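Local coordinates for protein esterase (uncultured bacterium pCosCE1, PDB 7ATL) that hydrolyses carboxylic esters as a family VIII carboxylesterase of beta-lactamase-like fold and also shows promiscuous acyltransferase activity, at residues A4-S16 and V30-S44. Sequence-based numbering, arbitrary orientation.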
loop_
_atom_site.group_PDB
_atom_site.type_symbol
_atom_site.label_atom_id
_atom_site.label_comp_id
_atom_site.label_asym_id
_atom_site.label_seq_id
_atom_site.Cartn_x
_atom_site.Cartn_y
_atom_site.Cartn_z
ATOM N N ALA A 4 12.875 -24.202 -15.854
ATOM C CA ALA A 4 12.001 -23.907 -14.684
ATOM C C ALA A 4 11.547 -22.446 -14.785
ATOM O O ALA A 4 10.349 -22.196 -14.580
ATOM C CB ALA A 4 12.682 -24.195 -13.362
ATOM N N ASP A 5 12.455 -21.545 -15.185
ATOM C CA ASP A 5 12.190 -20.092 -15.384
ATOM C C ASP A 5 11.202 -19.855 -16.546
ATOM O O ASP A 5 10.328 -18.964 -16.399
ATOM C CB ASP A 5 13.499 -19.310 -15.554
ATOM C CG ASP A 5 14.254 -19.054 -14.249
ATOM O OD1 ASP A 5 13.746 -19.479 -13.149
ATOM O OD2 ASP A 5 15.340 -18.420 -14.329
ATOM N N GLN A 6 11.306 -20.592 -17.659
ATOM C CA GLN A 6 10.367 -20.425 -18.814
ATOM C C GLN A 6 9.106 -21.263 -18.575
ATOM O O GLN A 6 8.090 -21.002 -19.215
ATOM C CB GLN A 6 11.026 -20.756 -20.155
ATOM C CG GLN A 6 11.529 -22.184 -20.241
ATOM C CD GLN A 6 12.168 -22.470 -21.576
ATOM O OE1 GLN A 6 11.800 -23.408 -22.281
ATOM N NE2 GLN A 6 13.133 -21.640 -21.936
ATOM N N SER A 7 9.180 -22.233 -17.677
ATOM C CA SER A 7 8.012 -22.992 -17.174
ATOM C C SER A 7 7.113 -22.058 -16.341
ATOM O O SER A 7 5.882 -22.171 -16.411
ATOM C CB SER A 7 8.495 -24.151 -16.363
ATOM O OG SER A 7 7.613 -25.231 -16.516
ATOM N N LEU A 8 7.742 -21.176 -15.561
ATOM C CA LEU A 8 7.091 -20.155 -14.709
ATOM C C LEU A 8 6.421 -19.124 -15.618
ATOM O O LEU A 8 5.193 -18.891 -15.472
ATOM C CB LEU A 8 8.177 -19.517 -13.839
ATOM C CG LEU A 8 7.738 -18.352 -12.959
ATOM C CD1 LEU A 8 7.265 -18.848 -11.605
ATOM C CD2 LEU A 8 8.884 -17.375 -12.789
ATOM N N ALA A 9 7.215 -18.541 -16.517
ATOM C CA ALA A 9 6.746 -17.620 -17.577
ATOM C C ALA A 9 5.462 -18.187 -18.220
ATOM O O ALA A 9 4.462 -17.453 -18.316
ATOM C CB ALA A 9 7.864 -17.361 -18.564
ATOM N N LYS A 10 5.460 -19.469 -18.575
ATOM C CA LYS A 10 4.286 -20.193 -19.128
ATOM C C LYS A 10 3.098 -19.939 -18.188
ATOM O O LYS A 10 2.128 -19.314 -18.643
ATOM C CB LYS A 10 4.645 -21.680 -19.315
ATOM C CG LYS A 10 3.605 -22.591 -19.974
ATOM C CD LYS A 10 3.016 -22.087 -21.294
ATOM C CE LYS A 10 4.042 -21.679 -22.337
ATOM N NZ LYS A 10 4.801 -22.836 -22.867
ATOM N N ARG A 11 3.197 -20.366 -16.921
ATOM C CA ARG A 11 2.070 -20.409 -15.945
ATOM C C ARG A 11 1.540 -18.992 -15.697
ATOM O O ARG A 11 0.301 -18.792 -15.754
ATOM C CB ARG A 11 2.519 -21.041 -14.621
ATOM C CG ARG A 11 2.791 -22.538 -14.684
ATOM C CD ARG A 11 2.999 -23.145 -13.308
ATOM N NE ARG A 11 4.113 -22.548 -12.557
ATOM C CZ ARG A 11 5.410 -22.859 -12.675
ATOM N NH1 ARG A 11 5.822 -23.769 -13.540
ATOM N NH2 ARG A 11 6.305 -22.234 -11.928
ATOM N N VAL A 12 2.451 -18.045 -15.465
ATOM C CA VAL A 12 2.127 -16.642 -15.072
ATOM C C VAL A 12 1.459 -15.933 -16.254
ATOM O O VAL A 12 0.328 -15.427 -16.067
ATOM C CB VAL A 12 3.379 -15.896 -14.586
ATOM C CG1 VAL A 12 3.112 -14.416 -14.381
ATOM C CG2 VAL A 12 3.914 -16.525 -13.313
ATOM N N GLN A 13 2.128 -15.910 -17.411
ATOM C CA GLN A 13 1.569 -15.439 -18.705
ATOM C C GLN A 13 0.149 -16.001 -18.899
ATOM O O GLN A 13 -0.765 -15.231 -19.284
ATOM C CB GLN A 13 2.472 -15.903 -19.844
ATOM C CG GLN A 13 2.109 -15.296 -21.186
ATOM C CD GLN A 13 2.321 -13.805 -21.122
ATOM O OE1 GLN A 13 3.338 -13.339 -20.608
ATOM N NE2 GLN A 13 1.355 -13.048 -21.620
ATOM N N GLY A 14 -0.037 -17.302 -18.645
ATOM C CA GLY A 14 -1.332 -17.985 -18.814
ATOM C C GLY A 14 -2.402 -17.338 -17.965
ATOM O O GLY A 14 -3.491 -17.099 -18.487
ATOM N N VAL A 15 -2.081 -17.050 -16.699
ATOM C CA VAL A 15 -3.035 -16.471 -15.707
ATOM C C VAL A 15 -3.423 -15.053 -16.149
ATOM O O VAL A 15 -4.600 -14.706 -16.002
ATOM C CB VAL A 15 -2.467 -16.497 -14.270
ATOM C CG1 VAL A 15 -3.283 -15.638 -13.314
ATOM C CG2 VAL A 15 -2.377 -17.920 -13.724
ATOM N N SER A 16 -2.473 -14.282 -16.672
ATOM C CA SER A 16 -2.670 -12.881 -17.108
ATOM C C SER A 16 -3.510 -12.850 -18.385
ATOM O O SER A 16 -4.471 -12.043 -18.446
ATOM C CB SER A 16 -1.358 -12.189 -17.299
ATOM O OG SER A 16 -0.653 -12.076 -16.066
ATOM N N VAL A 30 3.637 -7.471 -14.093
ATOM C CA VAL A 30 4.001 -8.481 -13.056
ATOM C C VAL A 30 5.511 -8.755 -13.121
ATOM O O VAL A 30 5.992 -9.144 -14.192
ATOM C CB VAL A 30 3.206 -9.783 -13.242
ATOM C CG1 VAL A 30 3.717 -10.870 -12.316
ATOM C CG2 VAL A 30 1.710 -9.581 -13.059
ATOM N N LEU A 31 6.212 -8.574 -12.003
ATOM C CA LEU A 31 7.677 -8.793 -11.851
ATOM C C LEU A 31 7.925 -9.862 -10.767
ATOM O O LEU A 31 7.265 -9.829 -9.687
ATOM C CB LEU A 31 8.343 -7.473 -11.463
ATOM C CG LEU A 31 8.126 -6.279 -12.398
ATOM C CD1 LEU A 31 8.967 -5.080 -11.956
ATOM C CD2 LEU A 31 8.445 -6.608 -13.844
ATOM N N ILE A 32 8.827 -10.808 -11.025
ATOM C CA ILE A 32 9.242 -11.835 -10.028
ATOM C C ILE A 32 10.769 -11.883 -9.985
ATOM O O ILE A 32 11.394 -11.996 -11.067
ATOM C CB ILE A 32 8.639 -13.213 -10.342
ATOM C CG1 ILE A 32 7.117 -13.147 -10.438
ATOM C CG2 ILE A 32 9.108 -14.239 -9.320
ATOM C CD1 ILE A 32 6.541 -14.158 -11.389
ATOM N N ALA A 33 11.324 -11.789 -8.774
ATOM C CA ALA A 33 12.758 -11.949 -8.468
ATOM C C ALA A 33 12.933 -13.209 -7.624
ATOM O O ALA A 33 12.024 -13.518 -6.821
ATOM C CB ALA A 33 13.262 -10.726 -7.740
ATOM N N ARG A 34 14.025 -13.940 -7.840
ATOM C CA ARG A 34 14.532 -14.932 -6.860
ATOM C C ARG A 34 15.971 -14.563 -6.511
ATOM O O ARG A 34 16.770 -14.281 -7.442
ATOM C CB ARG A 34 14.417 -16.365 -7.376
ATOM C CG ARG A 34 14.694 -17.399 -6.294
ATOM C CD ARG A 34 14.786 -18.789 -6.863
ATOM N NE ARG A 34 13.476 -19.165 -7.374
ATOM C CZ ARG A 34 13.168 -19.373 -8.658
ATOM N NH1 ARG A 34 14.080 -19.261 -9.617
ATOM N NH2 ARG A 34 11.930 -19.704 -8.980
ATOM N N HIS A 35 16.275 -14.509 -5.213
ATOM C CA HIS A 35 17.589 -14.031 -4.714
ATOM C C HIS A 35 17.979 -12.717 -5.416
ATOM O O HIS A 35 19.184 -12.522 -5.655
ATOM C CB HIS A 35 18.645 -15.123 -4.918
ATOM C CG HIS A 35 18.533 -16.214 -3.921
ATOM N ND1 HIS A 35 18.849 -16.009 -2.558
ATOM C CD2 HIS A 35 18.156 -17.507 -4.064
ATOM C CE1 HIS A 35 18.675 -17.142 -1.913
ATOM N NE2 HIS A 35 18.250 -18.081 -2.823
ATOM N N GLY A 36 17.008 -11.843 -5.728
ATOM C CA GLY A 36 17.263 -10.459 -6.179
ATOM C C GLY A 36 17.344 -10.330 -7.678
ATOM O O GLY A 36 17.523 -9.233 -8.138
ATOM N N ARG A 37 17.268 -11.422 -8.421
ATOM C CA ARG A 37 17.418 -11.406 -9.895
ATOM C C ARG A 37 16.013 -11.507 -10.472
ATOM O O ARG A 37 15.243 -12.387 -10.026
ATOM C CB ARG A 37 18.317 -12.557 -10.368
ATOM C CG ARG A 37 18.349 -12.765 -11.878
ATOM C CD ARG A 37 19.482 -13.706 -12.299
ATOM N NE ARG A 37 18.995 -15.067 -12.374
ATOM C CZ ARG A 37 18.229 -15.528 -13.353
ATOM N NH1 ARG A 37 17.892 -14.743 -14.358
ATOM N NH2 ARG A 37 17.797 -16.771 -13.336
ATOM N N VAL A 38 15.691 -10.632 -11.415
ATOM C CA VAL A 38 14.378 -10.644 -12.107
ATOM C C VAL A 38 14.333 -11.929 -12.948
ATOM O O VAL A 38 15.028 -12.000 -13.952
ATOM C CB VAL A 38 14.206 -9.339 -12.917
ATOM C CG1 VAL A 38 13.067 -9.398 -13.928
ATOM C CG2 VAL A 38 14.048 -8.125 -12.020
ATOM N N ILE A 39 13.583 -12.940 -12.521
ATOM C CA ILE A 39 13.383 -14.202 -13.293
ATOM C C ILE A 39 12.165 -14.068 -14.224
ATOM O O ILE A 39 12.079 -14.847 -15.166
ATOM C CB ILE A 39 13.260 -15.421 -12.356
ATOM C CG1 ILE A 39 12.008 -15.349 -11.478
ATOM C CG2 ILE A 39 14.509 -15.591 -11.504
ATOM C CD1 ILE A 39 11.596 -16.663 -10.863
ATOM N N TYR A 40 11.248 -13.133 -13.988
ATOM C CA TYR A 40 10.067 -12.893 -14.863
ATOM C C TYR A 40 9.656 -11.412 -14.809
ATOM O O TYR A 40 9.541 -10.860 -13.699
ATOM C CB TYR A 40 8.908 -13.802 -14.449
ATOM C CG TYR A 40 7.631 -13.582 -15.219
ATOM C CD1 TYR A 40 7.390 -14.257 -16.403
ATOM C CD2 TYR A 40 6.656 -12.694 -14.778
ATOM C CE1 TYR A 40 6.212 -14.081 -17.118
ATOM C CE2 TYR A 40 5.474 -12.491 -15.487
ATOM C CZ TYR A 40 5.252 -13.191 -16.665
ATOM O OH TYR A 40 4.108 -13.025 -17.384
ATOM N N ALA A 41 9.424 -10.800 -15.978
ATOM C CA ALA A 41 8.963 -9.398 -16.146
ATOM C C ALA A 41 7.994 -9.319 -17.323
ATOM O O ALA A 41 8.432 -9.611 -18.432
ATOM C CB ALA A 41 10.134 -8.482 -16.397
ATOM N N ASN A 42 6.746 -8.894 -17.122
ATOM C CA ASN A 42 5.773 -8.886 -18.244
ATOM C C ASN A 42 4.693 -7.818 -18.074
ATOM O O ASN A 42 4.010 -7.829 -17.049
ATOM C CB ASN A 42 5.145 -10.265 -18.424
ATOM C CG ASN A 42 4.528 -10.401 -19.794
ATOM O OD1 ASN A 42 5.084 -9.914 -20.779
ATOM N ND2 ASN A 42 3.366 -11.023 -19.854
ATOM N N ALA A 43 4.526 -6.976 -19.099
ATOM C CA ALA A 43 3.376 -6.062 -19.301
ATOM C C ALA A 43 2.333 -6.774 -20.162
ATOM O O ALA A 43 2.720 -7.249 -21.215
ATOM C CB ALA A 43 3.861 -4.804 -19.968
ATOM N N SER A 44 1.072 -6.852 -19.741
ATOM C CA SER A 44 -0.024 -7.483 -20.522
ATOM C C SER A 44 -1.161 -6.475 -20.728
ATOM O O SER A 44 -1.362 -5.629 -19.838
ATOM C CB SER A 44 -0.558 -8.706 -19.812
ATOM O OG SER A 44 0.443 -9.683 -19.573
HETATM O O HOH W 1 1.893 -11.560 -16.406
#
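One face of the Y40 ring takes V12, whose CB sits 4.2 Å from the ring centroid in a CH-pi contact, while a water lies in the ring plane at the edge. With its CG anti to the backbone N (chi1 177°), Y40 projects from its strand toward the helix, and A9 CB meets Y40 CD1 at 3.8 Å; alanine is small enough for the ring to lie close to the helix backbone. The ring is buried, its carbons packing against the helix while its one polar atom, OH, meets the edge water at 2.8 Å. That water also binds S16 OG, which hydrogen-bonds to Y372 as well.

The guanidinium groups are met at their edges by D5, whose carboxylate spans two arginines. D5 OD1 lies in the plane of R34, 3.6 Å from NH1, a long salt bridge; R37 NH2 to D5 OD2, 3.1 Å, is a salt bridge with a bent hydrogen bond (N-H...O 138°), and I39 CG2 lies over one face of R37. R34 closes one strand and R37 opens the next, at the two ends of a type I' turn, and their long chains reach back to D5. L8 CD2 touches I39 CD1 at 3.4 Å; branched apolar L8, V12, I32 and I39 suit this helix-strand interface. I32 O accepts from both I39 N and Y40 N, the extra residue making a classic beta bulge.

Helix 3-21 thus packs on edge strand 37-44 and its neighbour 27-34 in the antiparallel sheet, beside helix 372-381, which V12, V30 and I32 also touch.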